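Local coordinates for protein beta-agarase D (Zobellia galactanivorans, PDB 4ASM) that cleaves the beta-1,4-linkages of agarose at random along the chain as a secreted family GH16 endo-hydrolase that retains the anomeric configuration, here represented by its catalytic domain, at residues Ile15-Gly20 against Pro132-Ala137; Gln159-Met164 against Ile223-Val228; Pro230-Tyr235 against Val242-Asn247; Asp248-Arg253 against Gln260-Ala265. All blocks are in the same frame, centred on the assembly; numbering follows the deposited sequence.

Interaction 1 (Ile15-Gly20 against Pro132-Ala137); sequences IPANAG and PVFVEA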
# COMPACT_ATOMS: atom_id res chain seq x y z
N ILE A 15 5.76 -10.44 16.90
CA ILE A 15 4.64 -10.28 15.99
C ILE A 15 3.60 -9.43 16.71
O ILE A 15 3.07 -9.83 17.75
CB ILE A 15 4.06 -11.65 15.61
CG1 ILE A 15 5.16 -12.50 14.95
CG2 ILE A 15 2.85 -11.48 14.69
CD1 ILE A 15 4.88 -14.02 14.96
N PRO A 16 3.31 -8.21 16.19
CA PRO A 16 2.47 -7.29 16.97
C PRO A 16 0.98 -7.58 16.91
O PRO A 16 0.23 -7.07 17.74
CB PRO A 16 2.79 -5.93 16.34
CG PRO A 16 3.14 -6.24 14.92
CD PRO A 16 3.76 -7.63 14.92
N ALA A 17 0.54 -8.36 15.93
CA ALA A 17 -0.85 -8.73 15.82
C ALA A 17 -1.18 -9.86 16.79
O ALA A 17 -0.32 -10.69 17.12
CB ALA A 17 -1.17 -9.13 14.40
N ASN A 18 -2.43 -9.89 17.23
CA ASN A 18 -2.90 -10.90 18.18
C ASN A 18 -3.50 -12.08 17.44
O ASN A 18 -4.54 -11.93 16.78
CB ASN A 18 -3.95 -10.26 19.10
CG ASN A 18 -4.65 -11.25 20.03
OD1 ASN A 18 -4.09 -12.28 20.43
ND2 ASN A 18 -5.89 -10.93 20.39
N ALA A 19 -2.87 -13.25 17.56
CA ALA A 19 -3.35 -14.49 16.92
C ALA A 19 -4.69 -14.96 17.47
O ALA A 19 -5.40 -15.73 16.82
CB ALA A 19 -2.31 -15.60 17.03
N GLY A 20 -5.03 -14.49 18.68
CA GLY A 20 -6.29 -14.85 19.34
C GLY A 20 -6.06 -15.87 20.44
O GLY A 20 -5.03 -16.56 20.48
N PRO A 132 -7.39 -15.61 7.27
CA PRO A 132 -6.68 -14.74 8.18
C PRO A 132 -5.18 -14.77 7.90
O PRO A 132 -4.59 -15.85 7.77
CB PRO A 132 -7.00 -15.33 9.56
CG PRO A 132 -7.23 -16.82 9.27
CD PRO A 132 -7.68 -16.94 7.85
N VAL A 133 -4.57 -13.60 7.79
CA VAL A 133 -3.16 -13.51 7.45
C VAL A 133 -2.60 -12.18 7.92
O VAL A 133 -3.28 -11.15 7.83
CB VAL A 133 -2.92 -13.71 5.92
CG1 VAL A 133 -3.53 -12.58 5.11
CG2 VAL A 133 -1.44 -13.91 5.60
N PHE A 134 -1.37 -12.22 8.42
CA PHE A 134 -0.63 -11.02 8.81
C PHE A 134 0.62 -10.87 7.94
O PHE A 134 1.40 -11.81 7.79
CB PHE A 134 -0.24 -11.11 10.30
CG PHE A 134 0.65 -10.00 10.77
CD1 PHE A 134 0.18 -8.70 10.86
CD2 PHE A 134 1.97 -10.27 11.14
CE1 PHE A 134 1.02 -7.68 11.30
CE2 PHE A 134 2.82 -9.26 11.57
CZ PHE A 134 2.33 -7.95 11.65
N VAL A 135 0.77 -9.69 7.33
CA VAL A 135 1.90 -9.42 6.44
C VAL A 135 2.61 -8.19 6.98
O VAL A 135 1.98 -7.16 7.17
CB VAL A 135 1.43 -9.14 4.97
CG1 VAL A 135 2.62 -8.97 4.03
CG2 VAL A 135 0.52 -10.29 4.47
N GLU A 136 3.91 -8.30 7.20
CA GLU A 136 4.68 -7.17 7.74
C GLU A 136 6.04 -7.06 7.07
O GLU A 136 6.70 -8.08 6.84
CB GLU A 136 4.86 -7.33 9.26
CG GLU A 136 5.55 -6.15 9.96
CD GLU A 136 5.93 -6.44 11.38
OE1 GLU A 136 6.32 -7.59 11.68
OE2 GLU A 136 5.86 -5.52 12.22
N ALA A 137 6.48 -5.83 6.80
CA ALA A 137 7.79 -5.59 6.19
C ALA A 137 8.61 -4.61 6.99
O ALA A 137 8.06 -3.71 7.64
CB ALA A 137 7.63 -5.08 4.76
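Apolar contacts to one aromatic ring join I15, P16 and A17 to the strand that carries F134. The methyl of A17 makes a CH-pi contact over one face of the ring: CB stands 4.2 Å from the centroid of F134, set toward the CD1 rim rather than over the middle. P16 crosses the phenylalanine side chain at about a right angle, and its CD meets CZ of F134 at 3.6 Å, near the far end of the ring. I15 slides past in the opposite direction, its CG2 lying 3.8 Å from CE2 of F134. F134 reaches this loop because its CG lies anti to the backbone N (chi1 174°), which lifts the ring off the strand toward residues 15-17.

No polar bond crosses the contact; P16 CG merely rests 3.9 Å from OE2 of E136, whose carboxylate is engaged by salt bridges to R357 and R222. Further along the loop, G20 N donates to OD1 of N18, closing an Asx turn.

The loop that precedes strand 24-27 is thus laid over strand 133-140, which runs between strands 220-229 and 350-362 in the beta-sandwich (jelly-roll) fold of GH16 enzymes.

Interaction 2 (Gln159-Met164 against Ile223-Val228); sequences QEIDIM and IGVNWV. With IMD (imidazole), chain C.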
# COMPACT_ATOMS: atom_id res chain seq x y z
N GLN A 159 -10.21 -6.21 -5.69
CA GLN A 159 -10.08 -6.09 -4.24
C GLN A 159 -8.63 -5.89 -3.88
O GLN A 159 -7.77 -6.62 -4.36
CB GLN A 159 -10.64 -7.32 -3.53
CG GLN A 159 -12.13 -7.60 -3.82
CD GLN A 159 -12.71 -8.80 -3.08
OE1 GLN A 159 -13.80 -9.31 -3.44
NE2 GLN A 159 -12.03 -9.26 -2.06
N GLU A 160 -8.37 -4.92 -3.00
CA GLU A 160 -6.99 -4.52 -2.65
C GLU A 160 -6.90 -4.13 -1.19
O GLU A 160 -7.80 -3.49 -0.67
CB GLU A 160 -6.57 -3.35 -3.53
CG GLU A 160 -5.30 -2.63 -3.10
CD GLU A 160 -4.95 -1.48 -4.02
OE1 GLU A 160 -5.46 -1.42 -5.16
OE2 GLU A 160 -4.12 -0.64 -3.57
N ILE A 161 -5.82 -4.55 -0.55
CA ILE A 161 -5.54 -4.13 0.83
C ILE A 161 -4.12 -3.64 0.83
O ILE A 161 -3.23 -4.36 0.43
CB ILE A 161 -5.69 -5.30 1.83
CG1 ILE A 161 -7.16 -5.72 1.93
CG2 ILE A 161 -5.10 -4.94 3.21
CD1 ILE A 161 -7.38 -7.15 2.46
N ASP A 162 -3.90 -2.39 1.24
CA ASP A 162 -2.55 -1.86 1.25
C ASP A 162 -1.92 -2.08 2.61
O ASP A 162 -2.61 -2.10 3.63
CB ASP A 162 -2.53 -0.38 0.88
CG ASP A 162 -3.07 -0.13 -0.49
OD1 ASP A 162 -3.09 -1.07 -1.31
OD2 ASP A 162 -3.50 1.00 -0.75
N ILE A 163 -0.60 -2.28 2.60
CA ILE A 163 0.19 -2.28 3.82
C ILE A 163 0.76 -0.87 3.98
O ILE A 163 0.54 -0.22 5.01
CB ILE A 163 1.27 -3.36 3.80
CG1 ILE A 163 0.60 -4.73 3.95
CG2 ILE A 163 2.22 -3.15 4.96
CD1 ILE A 163 0.90 -5.72 2.90
N MET A 164 1.47 -0.40 2.97
CA MET A 164 2.02 0.96 3.00
C MET A 164 1.81 1.66 1.66
O MET A 164 2.08 1.09 0.60
CB MET A 164 3.50 0.91 3.31
CG MET A 164 4.18 2.30 3.27
SD MET A 164 5.94 2.26 3.67
CE MET A 164 6.58 1.33 2.28
N ILE A 223 6.16 -2.08 9.05
CA ILE A 223 4.75 -1.76 8.79
C ILE A 223 4.04 -3.03 8.32
O ILE A 223 4.58 -3.78 7.50
CB ILE A 223 4.59 -0.57 7.82
CG1 ILE A 223 3.11 -0.18 7.62
CG2 ILE A 223 5.30 -0.83 6.49
CD1 ILE A 223 2.96 1.22 7.03
N GLY A 224 2.85 -3.26 8.83
CA GLY A 224 2.13 -4.50 8.51
C GLY A 224 0.64 -4.35 8.62
O GLY A 224 0.15 -3.41 9.24
N VAL A 225 -0.06 -5.27 7.99
CA VAL A 225 -1.50 -5.38 8.11
C VAL A 225 -1.90 -6.77 8.57
O VAL A 225 -1.38 -7.77 8.06
CB VAL A 225 -2.24 -5.00 6.80
CG1 VAL A 225 -3.75 -5.02 6.98
CG2 VAL A 225 -1.87 -3.65 6.39
N ASN A 226 -2.80 -6.81 9.56
CA ASN A 226 -3.42 -8.06 9.97
C ASN A 226 -4.79 -8.09 9.31
O ASN A 226 -5.68 -7.29 9.64
CB ASN A 226 -3.52 -8.15 11.50
CG ASN A 226 -4.05 -9.50 11.98
OD1 ASN A 226 -3.95 -10.51 11.28
ND2 ASN A 226 -4.65 -9.50 13.18
N TRP A 227 -4.92 -8.96 8.31
CA TRP A 227 -6.16 -9.15 7.59
C TRP A 227 -6.91 -10.25 8.32
O TRP A 227 -6.61 -11.45 8.20
CB TRP A 227 -5.87 -9.49 6.12
CG TRP A 227 -7.07 -9.72 5.27
CD1 TRP A 227 -8.38 -9.47 5.58
CD2 TRP A 227 -7.06 -10.22 3.93
NE1 TRP A 227 -9.19 -9.81 4.52
CE2 TRP A 227 -8.40 -10.28 3.50
CE3 TRP A 227 -6.05 -10.63 3.06
CZ2 TRP A 227 -8.75 -10.74 2.23
CZ3 TRP A 227 -6.38 -11.10 1.83
CH2 TRP A 227 -7.72 -11.14 1.41
N VAL A 228 -7.84 -9.82 9.16
CA VAL A 228 -8.46 -10.68 10.16
C VAL A 228 -9.58 -11.51 9.56
O VAL A 228 -9.71 -12.72 9.85
CB VAL A 228 -9.01 -9.81 11.33
CG1 VAL A 228 -9.78 -10.67 12.35
CG2 VAL A 228 -7.88 -9.10 12.00
N1 IMD C . -2.12 0.78 -4.45
C2 IMD C . -1.46 0.61 -5.60
N3 IMD C . -0.40 1.45 -5.62
C4 IMD C . -0.39 2.16 -4.46
C5 IMD C . -1.48 1.73 -3.72
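OE2 of E160, the probable nucleophile by similarity to relatives, accepts a nearly straight hydrogen bond from N1 of a bound imidazole at 2.6 Å (170° at the hydrogen). The imidazole probably comes from the crystallisation liquor; it also bonds to E326, so it sits among residues expected to bind substrate.

On the other side of the same strand, I161 turns toward residues 223-228. With CG1 anti to the carbonyl carbon (chi1 -68°), its chain extends to W227 at about a right angle and sets CD1 over the centre of the indole. This CH-pi contact places I161 CD1 3.5 Å from the centroid of the five-membered ring of W227. The other branch, CG2, meets CG1 of V225 at 4.0 Å. I163 follows with CG1 3.6 Å from V225 CG2, and the same V225 methyl approaches the carbonyl O of D162 to 3.3 Å. At the end of the contact CB of M164 lies 3.8 Å from CD1 of I223. If W227 were replaced by an alanine, I161 CD1 would probably lose the face it rests on, and a gap would be likely to open between the strands.

The axes of strands 159-162 and 223-228 pass 8.6 Å apart, and no hydrogen bond joins the segments. The chemistry implies a two-sided strand: I161 is turned into the apolar interior between the two layers, while E160 and D162 lie on the side where substrate probably binds, as in related enzymes.

Interaction 3 (Pro230-Tyr235 against Val242-Asn247); sequences PTRLEY and VRILDN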
# COMPACT_ATOMS: atom_id res chain seq x y z
N PRO A 230 -13.19 -11.13 6.40
CA PRO A 230 -13.73 -10.33 5.29
C PRO A 230 -13.97 -8.85 5.60
O PRO A 230 -14.04 -8.03 4.70
CB PRO A 230 -15.07 -11.03 4.99
CG PRO A 230 -14.82 -12.45 5.38
CD PRO A 230 -13.98 -12.35 6.64
N THR A 231 -14.04 -8.50 6.88
CA THR A 231 -14.57 -7.22 7.21
C THR A 231 -13.65 -6.43 8.18
O THR A 231 -13.94 -5.29 8.53
CB THR A 231 -16.03 -7.55 7.63
OG1 THR A 231 -17.03 -7.00 6.74
CG2 THR A 231 -16.27 -7.48 9.05
N ARG A 232 -12.49 -7.00 8.52
CA ARG A 232 -11.59 -6.36 9.50
C ARG A 232 -10.12 -6.36 9.10
O ARG A 232 -9.56 -7.42 8.77
CB ARG A 232 -11.75 -6.95 10.91
CG ARG A 232 -10.87 -6.27 11.99
CD ARG A 232 -11.19 -6.85 13.34
NE ARG A 232 -10.28 -6.48 14.43
CZ ARG A 232 -10.64 -5.90 15.58
NH1 ARG A 232 -11.90 -5.52 15.78
NH2 ARG A 232 -9.72 -5.69 16.51
N LEU A 233 -9.52 -5.17 9.18
CA LEU A 233 -8.08 -4.94 8.93
C LEU A 233 -7.48 -4.21 10.11
O LEU A 233 -8.11 -3.29 10.63
CB LEU A 233 -7.86 -4.05 7.71
CG LEU A 233 -8.49 -4.43 6.38
CD1 LEU A 233 -8.22 -3.37 5.29
CD2 LEU A 233 -8.01 -5.82 5.93
N GLU A 234 -6.26 -4.58 10.49
CA GLU A 234 -5.54 -3.86 11.55
C GLU A 234 -4.18 -3.48 11.02
O GLU A 234 -3.53 -4.30 10.35
CB GLU A 234 -5.36 -4.74 12.77
CG GLU A 234 -6.66 -5.26 13.40
CD GLU A 234 -6.46 -6.47 14.30
OE1 GLU A 234 -5.32 -6.95 14.45
OE2 GLU A 234 -7.48 -6.92 14.87
N TYR A 235 -3.74 -2.24 11.29
CA TYR A 235 -2.46 -1.73 10.80
C TYR A 235 -1.49 -1.51 11.94
O TYR A 235 -1.90 -1.14 13.04
CB TYR A 235 -2.66 -0.40 10.05
CG TYR A 235 -3.44 -0.53 8.78
CD1 TYR A 235 -4.83 -0.57 8.79
CD2 TYR A 235 -2.78 -0.64 7.56
CE1 TYR A 235 -5.54 -0.72 7.61
CE2 TYR A 235 -3.49 -0.75 6.37
CZ TYR A 235 -4.86 -0.81 6.41
OH TYR A 235 -5.58 -0.97 5.24
N VAL A 242 -1.89 0.79 15.05
CA VAL A 242 -2.20 2.21 14.83
C VAL A 242 -3.57 2.48 14.21
O VAL A 242 -4.04 3.61 14.22
CB VAL A 242 -1.12 2.92 13.99
CG1 VAL A 242 0.21 2.97 14.75
CG2 VAL A 242 -0.94 2.26 12.60
N ARG A 243 -4.21 1.45 13.66
CA ARG A 243 -5.51 1.64 13.01
C ARG A 243 -6.26 0.32 12.88
O ARG A 243 -5.65 -0.72 12.65
CB ARG A 243 -5.35 2.25 11.62
CG ARG A 243 -6.69 2.64 10.96
CD ARG A 243 -6.46 3.68 9.93
NE ARG A 243 -7.49 3.74 8.88
CZ ARG A 243 -8.37 4.72 8.73
NH1 ARG A 243 -8.44 5.74 9.59
NH2 ARG A 243 -9.20 4.71 7.69
N ILE A 244 -7.58 0.36 13.03
CA ILE A 244 -8.44 -0.77 12.74
C ILE A 244 -9.58 -0.28 11.85
O ILE A 244 -10.18 0.77 12.14
CB ILE A 244 -9.06 -1.41 14.00
CG1 ILE A 244 -7.99 -1.76 15.04
CG2 ILE A 244 -9.85 -2.69 13.63
CD1 ILE A 244 -8.56 -2.30 16.32
N LEU A 245 -9.87 -1.02 10.77
CA LEU A 245 -11.11 -0.87 10.01
C LEU A 245 -11.92 -2.10 10.30
O LEU A 245 -11.44 -3.23 10.15
CB LEU A 245 -10.86 -0.77 8.50
CG LEU A 245 -10.97 0.64 7.94
CD1 LEU A 245 -9.78 1.41 8.45
CD2 LEU A 245 -11.02 0.67 6.44
N ASP A 246 -13.15 -1.92 10.77
CA ASP A 246 -13.97 -3.07 11.11
C ASP A 246 -15.38 -2.84 10.62
O ASP A 246 -16.23 -2.26 11.33
CB ASP A 246 -13.92 -3.33 12.63
CG ASP A 246 -14.58 -4.64 13.01
OD1 ASP A 246 -15.54 -5.06 12.32
OD2 ASP A 246 -14.13 -5.27 14.01
N ASN A 247 -15.61 -3.31 9.39
CA ASN A 247 -16.93 -3.28 8.72
C ASN A 247 -17.42 -1.86 8.38
O ASN A 247 -17.41 -1.46 7.21
CB ASN A 247 -17.97 -4.08 9.53
CG ASN A 247 -19.27 -4.28 8.77
OD1 ASN A 247 -20.36 -4.05 9.32
ND2 ASN A 247 -19.17 -4.68 7.53
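Strands 232-237 and 240-246 form an antiparallel beta hairpin, in which L233 and L245 make a hydrogen-bonded pair, each N donating to the other's O at 2.9 Å. Around them R232 faces D246 and E234 faces I244 as non-hydrogen-bonded pairs, and these four side chains share one side of the sheet.

There the guanidinium of R232 links two carboxylates. Its chain is extended, with CG anti to the backbone N (chi1 -178°), and carries NH1 to OD2 of D246 at 2.9 Å. The oxygen lies near the guanidinium plane and accepts through its anti lone pair, although the carboxylate itself is turned 86° from that plane. NE and NH2 of R232 both grip a single oxygen, OE2 of E234, with NE at 2.9 Å. One guanidinium face is covered by CG2 of I244, 3.8 Å from R232 CZ. D246 has a second cation in K295, whereas E234 gains a neutral hydrogen bond from N226; D246 is thus probably the more fully balanced in charge.

Toward the turn the ladder takes up an extra residue in a classic beta bulge, V242 and R243 both lying opposite Y235. Y235 N donates to R243 O, while V242 N returns a bond to Y235 O at 2.8 Å. Y235 and R243 run side by side on the leucine side of the sheet, Y235 CD1 being 4.0 Å from R243 CB; their polar ends go to S186 and D203 respectively. At the opposite end of the pairing, N247 N donates to T231 O at 2.7 Å, and ND2 of N247 adds a weak bond to OG1 of T231.

Interaction 4 (Asp248-Arg253 against Gln260-Ala265); sequences DAVQTR and QYTYPA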
# COMPACT_ATOMS: atom_id res chain seq x y z
N ASP A 248 -17.85 -1.11 9.39
CA ASP A 248 -18.46 0.21 9.19
C ASP A 248 -17.93 1.25 10.18
O ASP A 248 -18.51 2.33 10.32
CB ASP A 248 -20.00 0.15 9.23
CG ASP A 248 -20.54 -0.50 10.48
OD1 ASP A 248 -19.77 -0.85 11.38
OD2 ASP A 248 -21.79 -0.68 10.54
N ALA A 249 -16.82 0.91 10.84
CA ALA A 249 -16.23 1.75 11.88
C ALA A 249 -14.72 1.71 11.81
O ALA A 249 -14.12 0.77 11.27
CB ALA A 249 -16.69 1.27 13.25
N VAL A 250 -14.11 2.73 12.39
CA VAL A 250 -12.67 2.91 12.32
C VAL A 250 -12.17 3.30 13.71
O VAL A 250 -12.86 3.99 14.47
CB VAL A 250 -12.34 4.07 11.35
CG1 VAL A 250 -10.88 4.30 11.25
CG2 VAL A 250 -12.92 3.78 9.95
N GLN A 251 -10.97 2.84 14.05
CA GLN A 251 -10.26 3.42 15.20
C GLN A 251 -8.84 3.70 14.75
O GLN A 251 -8.26 2.89 14.01
CB GLN A 251 -10.32 2.54 16.45
CG GLN A 251 -9.39 1.37 16.51
CD GLN A 251 -9.46 0.70 17.88
OE1 GLN A 251 -8.48 0.62 18.63
NE2 GLN A 251 -10.64 0.22 18.20
N THR A 252 -8.32 4.86 15.11
CA THR A 252 -6.94 5.18 14.72
C THR A 252 -6.21 5.96 15.80
O THR A 252 -6.82 6.70 16.58
CB THR A 252 -6.77 5.64 13.21
OG1 THR A 252 -5.77 6.65 13.00
CG2 THR A 252 -8.08 5.89 12.54
N ARG A 253 -4.91 5.68 15.91
CA ARG A 253 -4.08 6.41 16.85
C ARG A 253 -3.79 7.77 16.29
O ARG A 253 -3.22 7.90 15.21
CB ARG A 253 -2.77 5.67 17.12
CG ARG A 253 -2.93 4.55 18.09
CD ARG A 253 -1.57 4.14 18.65
NE ARG A 253 -1.67 2.85 19.30
CZ ARG A 253 -1.88 2.67 20.59
NH1 ARG A 253 -2.02 3.70 21.40
NH2 ARG A 253 -1.93 1.43 21.07
N GLN A 260 -8.69 7.36 18.63
CA GLN A 260 -9.95 8.00 18.26
C GLN A 260 -10.83 7.03 17.48
O GLN A 260 -10.36 6.38 16.53
CB GLN A 260 -9.73 9.28 17.46
CG GLN A 260 -11.03 10.01 17.23
CD GLN A 260 -10.86 11.33 16.56
OE1 GLN A 260 -11.20 12.38 17.14
NE2 GLN A 260 -10.37 11.31 15.35
N TYR A 261 -12.11 6.95 17.87
CA TYR A 261 -13.06 6.01 17.27
C TYR A 261 -13.99 6.81 16.40
O TYR A 261 -14.58 7.80 16.87
CB TYR A 261 -13.87 5.28 18.36
CG TYR A 261 -12.98 4.67 19.40
CD1 TYR A 261 -12.43 3.39 19.23
CD2 TYR A 261 -12.65 5.39 20.55
CE1 TYR A 261 -11.57 2.84 20.16
CE2 TYR A 261 -11.80 4.84 21.51
CZ TYR A 261 -11.25 3.58 21.30
OH TYR A 261 -10.42 3.04 22.25
N THR A 262 -14.08 6.43 15.13
CA THR A 262 -14.88 7.21 14.20
C THR A 262 -15.70 6.34 13.26
O THR A 262 -15.48 5.14 13.15
CB THR A 262 -14.00 8.16 13.35
OG1 THR A 262 -13.06 7.38 12.61
CG2 THR A 262 -13.26 9.21 14.22
N TYR A 263 -16.67 6.95 12.60
CA TYR A 263 -17.46 6.24 11.60
C TYR A 263 -18.00 7.28 10.59
O TYR A 263 -18.03 8.48 10.89
CB TYR A 263 -18.60 5.43 12.27
CG TYR A 263 -19.60 6.33 12.95
CD1 TYR A 263 -19.39 6.77 14.26
CD2 TYR A 263 -20.73 6.78 12.27
CE1 TYR A 263 -20.27 7.64 14.87
CE2 TYR A 263 -21.63 7.64 12.87
CZ TYR A 263 -21.39 8.07 14.17
OH TYR A 263 -22.26 8.95 14.79
N PRO A 264 -18.38 6.84 9.39
CA PRO A 264 -18.85 7.78 8.36
C PRO A 264 -20.10 8.56 8.75
O PRO A 264 -21.09 7.98 9.22
CB PRO A 264 -19.13 6.86 7.15
CG PRO A 264 -18.28 5.63 7.40
CD PRO A 264 -18.33 5.45 8.90
N ALA A 265 -20.02 9.88 8.57
CA ALA A 265 -21.15 10.77 8.86
C ALA A 265 -22.19 10.75 7.75
O ALA A 265 -23.37 10.99 8.00
CB ALA A 265 -20.66 12.18 9.10
O HOH W 1 -9.30 0.52 21.70
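Strands 249-253 and 260-264 run antiparallel with their axes 4.7 Å apart and their directions at 148°, a marked twist. V250 and T262 form one hydrogen-bonded pair, with T262 N to V250 O at 2.8 Å, and T252 and Q260 form another. Between them Q251 and Y261 make a non-hydrogen-bonded pair, and beside it Q251 CA makes a CA-H...O contact with the backbone O of Q260 at 3.2 Å.

Q251 and Y261 lie side by side and point the same way. The glutamine CG is between the backbone N and carbonyl carbon (chi1 79°), and from there an extended chain runs along the tyrosine. Its NE2 comes to the ring edge, 3.4 Å from CE1 of Y261, with the amide plane nearly perpendicular (88°) to the ring. A water joins the two ends: it donates to Q251 OE1 at 3.2 Å and is hydrogen-bonded to Y261 OH at 2.8 Å. With a leucine in place of Q251, the water would probably lose its acceptor there and the tyrosine hydroxyl the bridge across the strands. On the other side of the sheet, CB of V250 lies 3.6 Å from OG1 of T262.

Strand 240-246 pairs with 249-253, and strand 282-288 with 259-264, so this hairpin forms the middle of a run of antiparallel strands; helix 291-297 packs against A249 and Q251.

Overall arrangement
Each contact has at least one segment on a run of neighbouring antiparallel strands, 133-140, 220-229, 232-237, 240-246, 249-253 and 259-264; the loop 15-20 and the catalytic strand pack on it from different sides. Interactions 1 and 2 meet where V133 O and W227 N lie 2.8 Å apart. Interaction 3 continues the series, N226 N meeting E234 O at 2.7 Å, and the Y235 side chain is about 9 Å from that of E160. Interaction 4 joins it through I244 N and Q251 O, 2.8 Å apart. Interaction 2 holds the probable nucleophile; the centres of interactions 1 and 3 lie 10 and 9 Å from its centre, and that of interaction 4 about 17 Å.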